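Side-chain contacts in protection of telomeres protein poz1 (Schizosaccharomyces pombe, PDB 5WE0), which binds telomeric DNA and negatively regulates telomerase and telomere length: residues Asn22-Gln27 against Ser32-Cys37; Glu62-Leu67 against Ser97-Arg102; Arg102-Glu107 against Cys143-Ile148. All blocks are in the same frame, centred on the assembly; numbering follows the deposited sequence.

Contact 1: residues Asn22-Gln27 against Ser32-Cys37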
loop_
_atom_site.group_PDB
_atom_site.type_symbol
_atom_site.label_atom_id
_atom_site.label_comp_id
_atom_site.label_asym_id
_atom_site.label_seq_id
_atom_site.Cartn_x
_atom_site.Cartn_y
_atom_site.Cartn_z
ATOM N N ASN A 22 7.298 -5.468 13.735
ATOM C CA ASN A 22 6.549 -4.252 13.464
ATOM C C ASN A 22 6.743 -3.880 11.999
ATOM O O ASN A 22 6.759 -4.766 11.139
ATOM C CB ASN A 22 6.968 -3.128 14.413
ATOM C CG ASN A 22 6.839 -3.524 15.870
ATOM O OD1 ASN A 22 5.750 -3.875 16.339
ATOM N ND2 ASN A 22 7.960 -3.520 16.586
ATOM N N HIS A 23 6.876 -2.596 11.689
ATOM C CA HIS A 23 6.880 -2.159 10.298
ATOM C C HIS A 23 8.295 -1.902 9.797
ATOM O O HIS A 23 9.139 -1.352 10.515
ATOM C CB HIS A 23 6.027 -0.901 10.129
ATOM C CG HIS A 23 4.593 -1.096 10.494
ATOM N ND1 HIS A 23 3.818 -2.104 9.957
ATOM C CD2 HIS A 23 3.793 -0.421 11.355
ATOM C CE1 HIS A 23 2.597 -2.029 10.456
ATOM N NE2 HIS A 23 2.552 -1.015 11.305
ATOM N N TYR A 24 8.537 -2.282 8.549
ATOM C CA TYR A 24 9.823 -2.035 7.926
ATOM C C TYR A 24 10.051 -0.537 7.697
ATOM O O TYR A 24 9.118 0.242 7.465
ATOM C CB TYR A 24 9.921 -2.796 6.604
ATOM C CG TYR A 24 11.138 -2.414 5.805
ATOM C CD1 TYR A 24 12.386 -2.971 6.080
ATOM C CD2 TYR A 24 11.057 -1.443 4.816
ATOM C CE1 TYR A 24 13.519 -2.587 5.357
ATOM C CE2 TYR A 24 12.172 -1.060 4.096
ATOM C CZ TYR A 24 13.397 -1.636 4.365
ATOM O OH TYR A 24 14.488 -1.225 3.635
ATOM N N ASP A 25 11.314 -0.134 7.791
ATOM C CA ASP A 25 11.741 1.188 7.347
ATOM C C ASP A 25 13.172 1.065 6.840
ATOM O O ASP A 25 13.954 0.272 7.368
ATOM C CB ASP A 25 11.645 2.241 8.464
ATOM C CG ASP A 25 12.053 3.658 7.991
ATOM O OD1 ASP A 25 11.849 4.023 6.800
ATOM O OD2 ASP A 25 12.594 4.411 8.833
ATOM N N MET A 26 13.520 1.842 5.817
ATOM C CA MET A 26 14.860 1.715 5.269
ATOM C C MET A 26 15.852 2.398 6.194
ATOM O O MET A 26 15.675 3.560 6.558
ATOM C CB MET A 26 14.980 2.300 3.866
ATOM C CG MET A 26 16.391 2.043 3.322
ATOM S SD MET A 26 16.405 1.054 1.799
ATOM C CE MET A 26 15.971 2.316 0.615
ATOM N N GLN A 27 16.876 1.662 6.597
ATOM C CA GLN A 27 17.979 2.235 7.340
ATOM C C GLN A 27 19.059 2.616 6.348
ATOM O O GLN A 27 19.347 1.858 5.419
ATOM C CB GLN A 27 18.541 1.239 8.358
ATOM C CG GLN A 27 17.497 0.602 9.253
ATOM C CD GLN A 27 16.975 1.576 10.289
ATOM O OE1 GLN A 27 15.902 2.156 10.113
ATOM N NE2 GLN A 27 17.732 1.771 11.372
ATOM N N SER A 32 22.401 0.260 0.629
ATOM C CA SER A 32 23.134 -0.241 -0.532
ATOM C C SER A 32 22.770 -1.690 -0.851
ATOM O O SER A 32 22.539 -2.033 -2.019
ATOM C CB SER A 32 24.643 -0.087 -0.303
ATOM O OG SER A 32 25.181 -1.218 0.374
ATOM N N ILE A 33 22.685 -2.556 0.163
ATOM C CA ILE A 33 22.352 -3.961 -0.104
ATOM C C ILE A 33 20.898 -4.091 -0.577
ATOM O O ILE A 33 20.612 -4.747 -1.589
ATOM C CB ILE A 33 22.653 -4.826 1.141
ATOM C CG1 ILE A 33 22.423 -6.325 0.893
ATOM C CG2 ILE A 33 21.887 -4.349 2.373
ATOM C CD1 ILE A 33 23.330 -6.950 -0.140
ATOM N N VAL A 34 19.965 -3.421 0.108
ATOM C CA VAL A 34 18.554 -3.483 -0.292
ATOM C C VAL A 34 18.375 -2.987 -1.727
ATOM O O VAL A 34 17.744 -3.654 -2.561
ATOM C CB VAL A 34 17.679 -2.697 0.709
ATOM C CG1 VAL A 34 16.316 -2.344 0.109
ATOM C CG2 VAL A 34 17.511 -3.494 2.025
ATOM N N ASN A 35 18.941 -1.813 -2.038
ATOM C CA ASN A 35 18.819 -1.235 -3.380
ATOM C C ASN A 35 19.439 -2.128 -4.452
ATOM O O ASN A 35 18.863 -2.310 -5.535
ATOM C CB ASN A 35 19.456 0.156 -3.411
ATOM C CG ASN A 35 18.544 1.223 -2.807
ATOM O OD1 ASN A 35 17.378 1.335 -3.173
ATOM N ND2 ASN A 35 19.089 2.028 -1.908
ATOM N N ALA A 36 20.639 -2.659 -4.187
ATOM C CA ALA A 36 21.276 -3.569 -5.134
ATOM C C ALA A 36 20.421 -4.813 -5.368
ATOM O O ALA A 36 20.360 -5.325 -6.491
ATOM C CB ALA A 36 22.676 -3.946 -4.635
ATOM N N CYS A 37 19.787 -5.340 -4.310
ATOM C CA CYS A 37 18.881 -6.485 -4.467
ATOM C C CYS A 37 17.661 -6.130 -5.313
ATOM O O CYS A 37 17.299 -6.869 -6.236
ATOM C CB CYS A 37 18.429 -6.998 -3.100
ATOM S SG CYS A 37 19.695 -7.876 -2.135
#

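Contact 2: residues Glu62-Leu67 against Ser97-Arg102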
loop_
_atom_site.group_PDB
_atom_site.type_symbol
_atom_site.label_atom_id
_atom_site.label_comp_id
_atom_site.label_asym_id
_atom_site.label_seq_id
_atom_site.Cartn_x
_atom_site.Cartn_y
_atom_site.Cartn_z
ATOM N N GLU A 62 4.546 -0.587 3.891
ATOM C CA GLU A 62 5.107 -0.011 5.111
ATOM C C GLU A 62 6.078 1.131 4.791
ATOM O O GLU A 62 6.113 2.143 5.498
ATOM C CB GLU A 62 5.806 -1.106 5.915
ATOM C CG GLU A 62 4.840 -2.198 6.425
ATOM C CD GLU A 62 5.566 -3.330 7.124
ATOM O OE1 GLU A 62 6.725 -3.625 6.727
ATOM O OE2 GLU A 62 4.975 -3.933 8.065
ATOM N N TYR A 63 6.893 0.974 3.743
ATOM C CA TYR A 63 7.870 2.002 3.388
ATOM C C TYR A 63 7.180 3.206 2.754
ATOM O O TYR A 63 7.348 4.342 3.206
ATOM C CB TYR A 63 8.913 1.400 2.434
ATOM C CG TYR A 63 10.062 2.329 2.029
ATOM C CD1 TYR A 63 10.767 3.063 2.979
ATOM C CD2 TYR A 63 10.449 2.452 0.693
ATOM C CE1 TYR A 63 11.814 3.908 2.603
ATOM C CE2 TYR A 63 11.493 3.284 0.317
ATOM C CZ TYR A 63 12.168 4.002 1.276
ATOM O OH TYR A 63 13.196 4.818 0.910
ATOM N N CYS A 64 6.315 2.948 1.769
ATOM C CA CYS A 64 5.612 4.006 1.044
ATOM C C CYS A 64 4.839 4.940 1.976
ATOM O O CYS A 64 4.867 6.167 1.809
ATOM C CB CYS A 64 4.667 3.362 0.036
ATOM S SG CYS A 64 3.704 4.526 -0.903
ATOM N N PHE A 65 4.093 4.385 2.926
ATOM C CA PHE A 65 3.285 5.200 3.822
ATOM C C PHE A 65 3.970 5.430 5.157
ATOM O O PHE A 65 3.355 5.996 6.069
ATOM C CB PHE A 65 1.890 4.576 4.017
ATOM C CG PHE A 65 1.085 4.566 2.757
ATOM C CD1 PHE A 65 0.525 5.737 2.274
ATOM C CD2 PHE A 65 0.947 3.407 2.018
ATOM C CE1 PHE A 65 -0.176 5.747 1.085
ATOM C CE2 PHE A 65 0.230 3.406 0.837
ATOM C CZ PHE A 65 -0.323 4.582 0.365
ATOM N N ASN A 66 5.236 5.018 5.286
ATOM C CA ASN A 66 6.045 5.348 6.454
ATOM C C ASN A 66 5.362 4.867 7.738
ATOM O O ASN A 66 5.271 5.586 8.737
ATOM C CB ASN A 66 6.319 6.860 6.475
ATOM C CG ASN A 66 7.697 7.222 7.062
ATOM O OD1 ASN A 66 8.521 6.353 7.342
ATOM N ND2 ASN A 66 7.947 8.516 7.221
ATOM N N LEU A 67 4.856 3.625 7.696
ATOM C CA LEU A 67 4.061 3.095 8.805
ATOM C C LEU A 67 4.859 2.966 10.102
ATOM O O LEU A 67 4.251 2.831 11.170
ATOM C CB LEU A 67 3.434 1.740 8.430
ATOM C CG LEU A 67 2.415 1.833 7.290
ATOM C CD1 LEU A 67 1.690 0.489 7.069
ATOM C CD2 LEU A 67 1.424 2.954 7.568
ATOM N N SER A 97 -1.219 4.884 -7.194
ATOM C CA SER A 97 -1.996 3.889 -7.919
ATOM C C SER A 97 -1.343 2.507 -7.822
ATOM O O SER A 97 -2.038 1.498 -7.641
ATOM C CB SER A 97 -2.151 4.344 -9.372
ATOM O OG SER A 97 -3.152 3.623 -10.036
ATOM N N ASN A 98 -0.006 2.441 -7.950
ATOM C CA ASN A 98 0.698 1.172 -7.784
ATOM C C ASN A 98 0.568 0.651 -6.361
ATOM O O ASN A 98 0.361 -0.552 -6.146
ATOM C CB ASN A 98 2.171 1.324 -8.145
ATOM C CG ASN A 98 2.390 1.569 -9.636
ATOM O OD1 ASN A 98 1.497 1.365 -10.448
ATOM N ND2 ASN A 98 3.587 2.017 -9.991
ATOM N N ALA A 99 0.678 1.548 -5.378
ATOM C CA ALA A 99 0.526 1.142 -3.989
ATOM C C ALA A 99 -0.853 0.532 -3.737
ATOM O O ALA A 99 -0.977 -0.424 -2.965
ATOM C CB ALA A 99 0.768 2.340 -3.071
ATOM N N LEU A 100 -1.915 1.101 -4.342
ATOM C CA LEU A 100 -3.257 0.547 -4.141
ATOM C C LEU A 100 -3.394 -0.819 -4.785
ATOM O O LEU A 100 -4.099 -1.693 -4.266
ATOM C CB LEU A 100 -4.324 1.481 -4.697
ATOM C CG LEU A 100 -4.608 2.726 -3.852
ATOM C CD1 LEU A 100 -5.357 3.774 -4.685
ATOM C CD2 LEU A 100 -5.376 2.317 -2.607
ATOM N N GLU A 101 -2.748 -1.010 -5.924
ATOM C CA GLU A 101 -2.775 -2.317 -6.538
ATOM C C GLU A 101 -2.039 -3.329 -5.667
ATOM O O GLU A 101 -2.504 -4.459 -5.501
ATOM C CB GLU A 101 -2.189 -2.231 -7.944
ATOM C CG GLU A 101 -2.273 -3.526 -8.698
ATOM C CD GLU A 101 -2.013 -3.357 -10.185
ATOM O OE1 GLU A 101 -1.865 -4.386 -10.891
ATOM O OE2 GLU A 101 -1.986 -2.194 -10.655
ATOM N N ARG A 102 -0.938 -2.891 -5.065
ATOM C CA ARG A 102 -0.161 -3.740 -4.176
ATOM C C ARG A 102 -0.995 -4.089 -2.944
ATOM O O ARG A 102 -1.025 -5.242 -2.515
ATOM C CB ARG A 102 1.133 -3.042 -3.758
ATOM C CG ARG A 102 2.211 -3.043 -4.831
ATOM C CD ARG A 102 3.516 -2.465 -4.303
ATOM N NE ARG A 102 4.152 -1.578 -5.273
ATOM C CZ ARG A 102 4.682 -1.983 -6.422
ATOM N NH1 ARG A 102 4.654 -3.267 -6.751
ATOM N NH2 ARG A 102 5.240 -1.105 -7.243
#

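Contact 3: residues Arg102-Glu107 against Cys143-Ile148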
loop_
_atom_site.group_PDB
_atom_site.type_symbol
_atom_site.label_atom_id
_atom_site.label_comp_id
_atom_site.label_asym_id
_atom_site.label_seq_id
_atom_site.Cartn_x
_atom_site.Cartn_y
_atom_site.Cartn_z
ATOM N N ARG A 102 -0.938 -2.891 -5.065
ATOM C CA ARG A 102 -0.161 -3.740 -4.176
ATOM C C ARG A 102 -0.995 -4.089 -2.944
ATOM O O ARG A 102 -1.025 -5.242 -2.515
ATOM C CB ARG A 102 1.133 -3.042 -3.758
ATOM C CG ARG A 102 2.211 -3.043 -4.831
ATOM C CD ARG A 102 3.516 -2.465 -4.303
ATOM N NE ARG A 102 4.152 -1.578 -5.273
ATOM C CZ ARG A 102 4.682 -1.983 -6.422
ATOM N NH1 ARG A 102 4.654 -3.267 -6.751
ATOM N NH2 ARG A 102 5.240 -1.105 -7.243
ATOM N N LEU A 103 -1.671 -3.090 -2.379
ATOM C CA LEU A 103 -2.508 -3.321 -1.210
ATOM C C LEU A 103 -3.614 -4.315 -1.534
ATOM O O LEU A 103 -3.960 -5.188 -0.725
ATOM C CB LEU A 103 -3.107 -2.008 -0.738
ATOM C CG LEU A 103 -3.693 -2.059 0.658
ATOM C CD1 LEU A 103 -2.598 -2.328 1.690
ATOM C CD2 LEU A 103 -4.430 -0.744 0.939
ATOM N N GLU A 104 -4.170 -4.200 -2.724
ATOM C CA GLU A 104 -5.198 -5.131 -3.157
ATOM C C GLU A 104 -4.650 -6.548 -3.333
ATOM O O GLU A 104 -5.335 -7.517 -2.984
ATOM C CB GLU A 104 -5.827 -4.595 -4.438
ATOM C CG GLU A 104 -6.957 -5.398 -4.992
ATOM C CD GLU A 104 -7.582 -4.676 -6.163
ATOM O OE1 GLU A 104 -6.946 -4.656 -7.240
ATOM O OE2 GLU A 104 -8.704 -4.135 -6.001
ATOM N N ASN A 105 -3.423 -6.700 -3.866
ATOM C CA ASN A 105 -2.816 -8.034 -3.936
ATOM C C ASN A 105 -2.675 -8.633 -2.543
ATOM O O ASN A 105 -2.988 -9.807 -2.334
ATOM C CB ASN A 105 -1.439 -7.991 -4.602
ATOM C CG ASN A 105 -1.483 -7.537 -6.063
ATOM O OD1 ASN A 105 -2.537 -7.523 -6.700
ATOM N ND2 ASN A 105 -0.321 -7.120 -6.584
ATOM N N ILE A 106 -2.236 -7.827 -1.566
ATOM C CA ILE A 106 -2.120 -8.309 -0.190
ATOM C C ILE A 106 -3.466 -8.806 0.306
ATOM O O ILE A 106 -3.584 -9.911 0.850
ATOM C CB ILE A 106 -1.573 -7.203 0.730
ATOM C CG1 ILE A 106 -0.141 -6.835 0.361
ATOM C CG2 ILE A 106 -1.656 -7.631 2.171
ATOM C CD1 ILE A 106 0.310 -5.490 0.988
ATOM N N GLU A 107 -4.506 -7.991 0.118
ATOM C CA GLU A 107 -5.819 -8.354 0.627
ATOM C C GLU A 107 -6.328 -9.611 -0.067
ATOM O O GLU A 107 -6.972 -10.467 0.557
ATOM C CB GLU A 107 -6.801 -7.187 0.437
ATOM C CG GLU A 107 -8.280 -7.498 0.745
ATOM C CD GLU A 107 -8.548 -7.937 2.186
ATOM O OE1 GLU A 107 -7.634 -7.875 3.044
ATOM O OE2 GLU A 107 -9.701 -8.335 2.481
ATOM N N CYS A 143 -11.397 0.893 5.140
ATOM C CA CYS A 143 -11.115 2.231 5.649
ATOM C C CYS A 143 -9.778 2.751 5.110
ATOM O O CYS A 143 -9.696 3.884 4.623
ATOM C CB CYS A 143 -11.144 2.229 7.181
ATOM S SG CYS A 143 -10.982 3.912 7.980
ATOM N N ALA A 144 -8.717 1.935 5.191
ATOM C CA ALA A 144 -7.407 2.357 4.693
ATOM C C ALA A 144 -7.463 2.702 3.212
ATOM O O ALA A 144 -6.900 3.714 2.780
ATOM C CB ALA A 144 -6.362 1.268 4.931
ATOM N N LYS A 145 -8.108 1.854 2.409
ATOM C CA LYS A 145 -8.150 2.101 0.976
ATOM C C LYS A 145 -8.877 3.405 0.655
ATOM O O LYS A 145 -8.420 4.183 -0.193
ATOM C CB LYS A 145 -8.817 0.947 0.250
ATOM C CG LYS A 145 -8.859 1.125 -1.251
ATOM C CD LYS A 145 -9.675 0.043 -1.886
ATOM C CE LYS A 145 -9.727 0.222 -3.390
ATOM N NZ LYS A 145 -10.592 -0.846 -3.970
ATOM N N ALA A 146 -10.017 3.651 1.310
ATOM C CA ALA A 146 -10.764 4.879 1.052
ATOM C C ALA A 146 -9.966 6.107 1.476
ATOM O O ALA A 146 -10.017 7.151 0.811
ATOM C CB ALA A 146 -12.106 4.849 1.778
ATOM N N GLY A 147 -9.223 6.000 2.580
ATOM C CA GLY A 147 -8.398 7.116 3.008
ATOM C C GLY A 147 -7.297 7.452 2.017
ATOM O O GLY A 147 -7.027 8.620 1.755
ATOM N N ILE A 148 -6.627 6.428 1.481
ATOM C CA ILE A 148 -5.565 6.643 0.508
ATOM C C ILE A 148 -6.116 7.323 -0.743
ATOM O O ILE A 148 -5.530 8.302 -1.250
ATOM C CB ILE A 148 -4.876 5.304 0.174
ATOM C CG1 ILE A 148 -4.117 4.753 1.400
ATOM C CG2 ILE A 148 -3.968 5.440 -1.048
ATOM C CD1 ILE A 148 -3.769 3.253 1.323
HETATM O O HOH W 1 -9.839 -3.478 -3.574
#

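Contact 1: residues Asn22-Gln27 against Ser32-Cys37
M26 leaves the loop with CG anti to its backbone N (chi1 -176°), then bends at chi2 and chi3, and this carries its sulfur and methyl to V34 and N35. V34 turns CG1 and CG2 to meet Y24 and M26. The arrangement is a connecting loop folded back on the helix that follows it, within an all-helical chain. The loop comes after helix 2-18, and helix 31-43 receives it. The contact is small and mostly apolar, and only four residues separate the segments.

The M26 and V34 side chains run alongside one another, pointing opposite ways. Sulfur SD of M26 lies 3.8 Å from CG1 of V34. Y24 and V34 approach from opposite directions. The OH of Y24 sits 4.1 Å from CG2 of V34 and equally near CG1. This hydroxyl is buried, and it has no polar partner anywhere in the model. The Y24 ring also meets F18 of helix 2-18 edge-to-face, and V34 touches F18 too.

With an alanine in place of M26, V34 CG1 would probably lose its sulfur neighbour and the amide of N35 its methyl cover, opening a gap between loop and helix. The chain of another protein packs an aromatic side chain on M26, V34 and N35, so this patch is part of a binding surface. The amide nitrogen of N35 bonds to an acidic side chain of that protein, and weakly to S31 O. The M26 side chain crosses that of N35 at about a right angle, with M26 CE 4.0 Å from N35 ND2.

Contact 2: residues Glu62-Leu67 against Ser97-Arg102
A99 sets its single methyl against two side chains of the helix end, C64 and F65. This is the tight part of the contact. The backbones come close, with the CA atoms of C64 and A99 7.7 Å apart, and a small side chain fits that distance. A99 CB is 4.1 Å from F65 CE2, an oblique approach to the ring. The same CB is 4.3 Å from C64 SG. A chi1 of 179° swings the C64 sulfur away from its own backbone N, toward the helix of A99 and also over its neighbour's ring. There the SG stands 4.0 Å above the F65 ring plane, displaced toward the rim. Sulfur, ring and methyl thus form one compact apolar group.

The segment ends in a Schellman motif that closes helix 54-64. L67 N bonds to E62 O, N66 N bonds to Y63 O, and N66 has the positive phi of the C-prime position. F65 is the first residue to leave helical angles, yet its CB is still directed toward the helix of A99.

S97 and N98 are partly exposed and E101 is exposed, so the looser, solvent side lies there. N98 bonds to an acidic side chain of another protein. R102 is buried, and its charge is met by an acidic side chain of another protein chain.

Around the contact, F65 packs on W209 and L216 of helix 209-230 and on I148 of helix 130-157. A99 also touches F60 and I61, so helix 54-64 rests along helix 93-115, with helices 130-157 and 209-230 against the F65 side.

Contact 3: residues Arg102-Glu107 against Cys143-Ile148
L103 and I148 form the apolar half of this contact between two long helices, and E104 and K145 form the polar half. Helices 93-115 and 130-157 follow each other in the chain and pack antiparallel, as a helical hairpin within the all-helical fold.

The apolar pair is buried. A chi1 of -165° sets L103 CG opposite the backbone N and sends the branch across to the other helix. Its CD2 lies 4.1 Å from CD1 of I148, the end of the longer isoleucine branch. The two side chains meet at a slant, and one methyl of each does the touching. Y141 of the facing helix and Y219 of helix 209-230 also touch L103. I148 also packs on I96 and L100, in earlier turns of helix 93-115.

The polar pair is partly exposed. K145 is fully extended through all four torsions, which carries its amine to the level of the E104 carboxylate. E104 OE2 and K145 NZ remain 4.3 Å apart, too far for a salt bridge. Their opposite charges probably still attract at this range. E104 also rests on Y141.

One water bridges the two charges. It accepts a bond from the amine and donates one to the carboxylate, so both charged groups keep a partner without direct contact. Its oxygen is 2.8 Å from K145 NZ and 2.8 Å from E104 OE2.

From the N terminus, contact 1 comes first and closes a short connection of four residues, laying the loop after helix 2-18 on helix 31-43. Contact 2 then joins the end of helix 54-64 to helix 93-115 across 29 residues. Contact 3 follows and spans 35 residues, pairing helix 93-115 with helix 130-157. The three are in series; none nests in or crosses another. E62 links the first two, accepting probable hydrogen bonds from H23 ND1 and Y24 N. Contacts 2 and 3 share R102 and touch directly, where L100 and F65 both pack on I148. Helix 93-115 therefore takes part in both contacts, and its neighbours 54-64 and 130-157 also meet through F65 and I148.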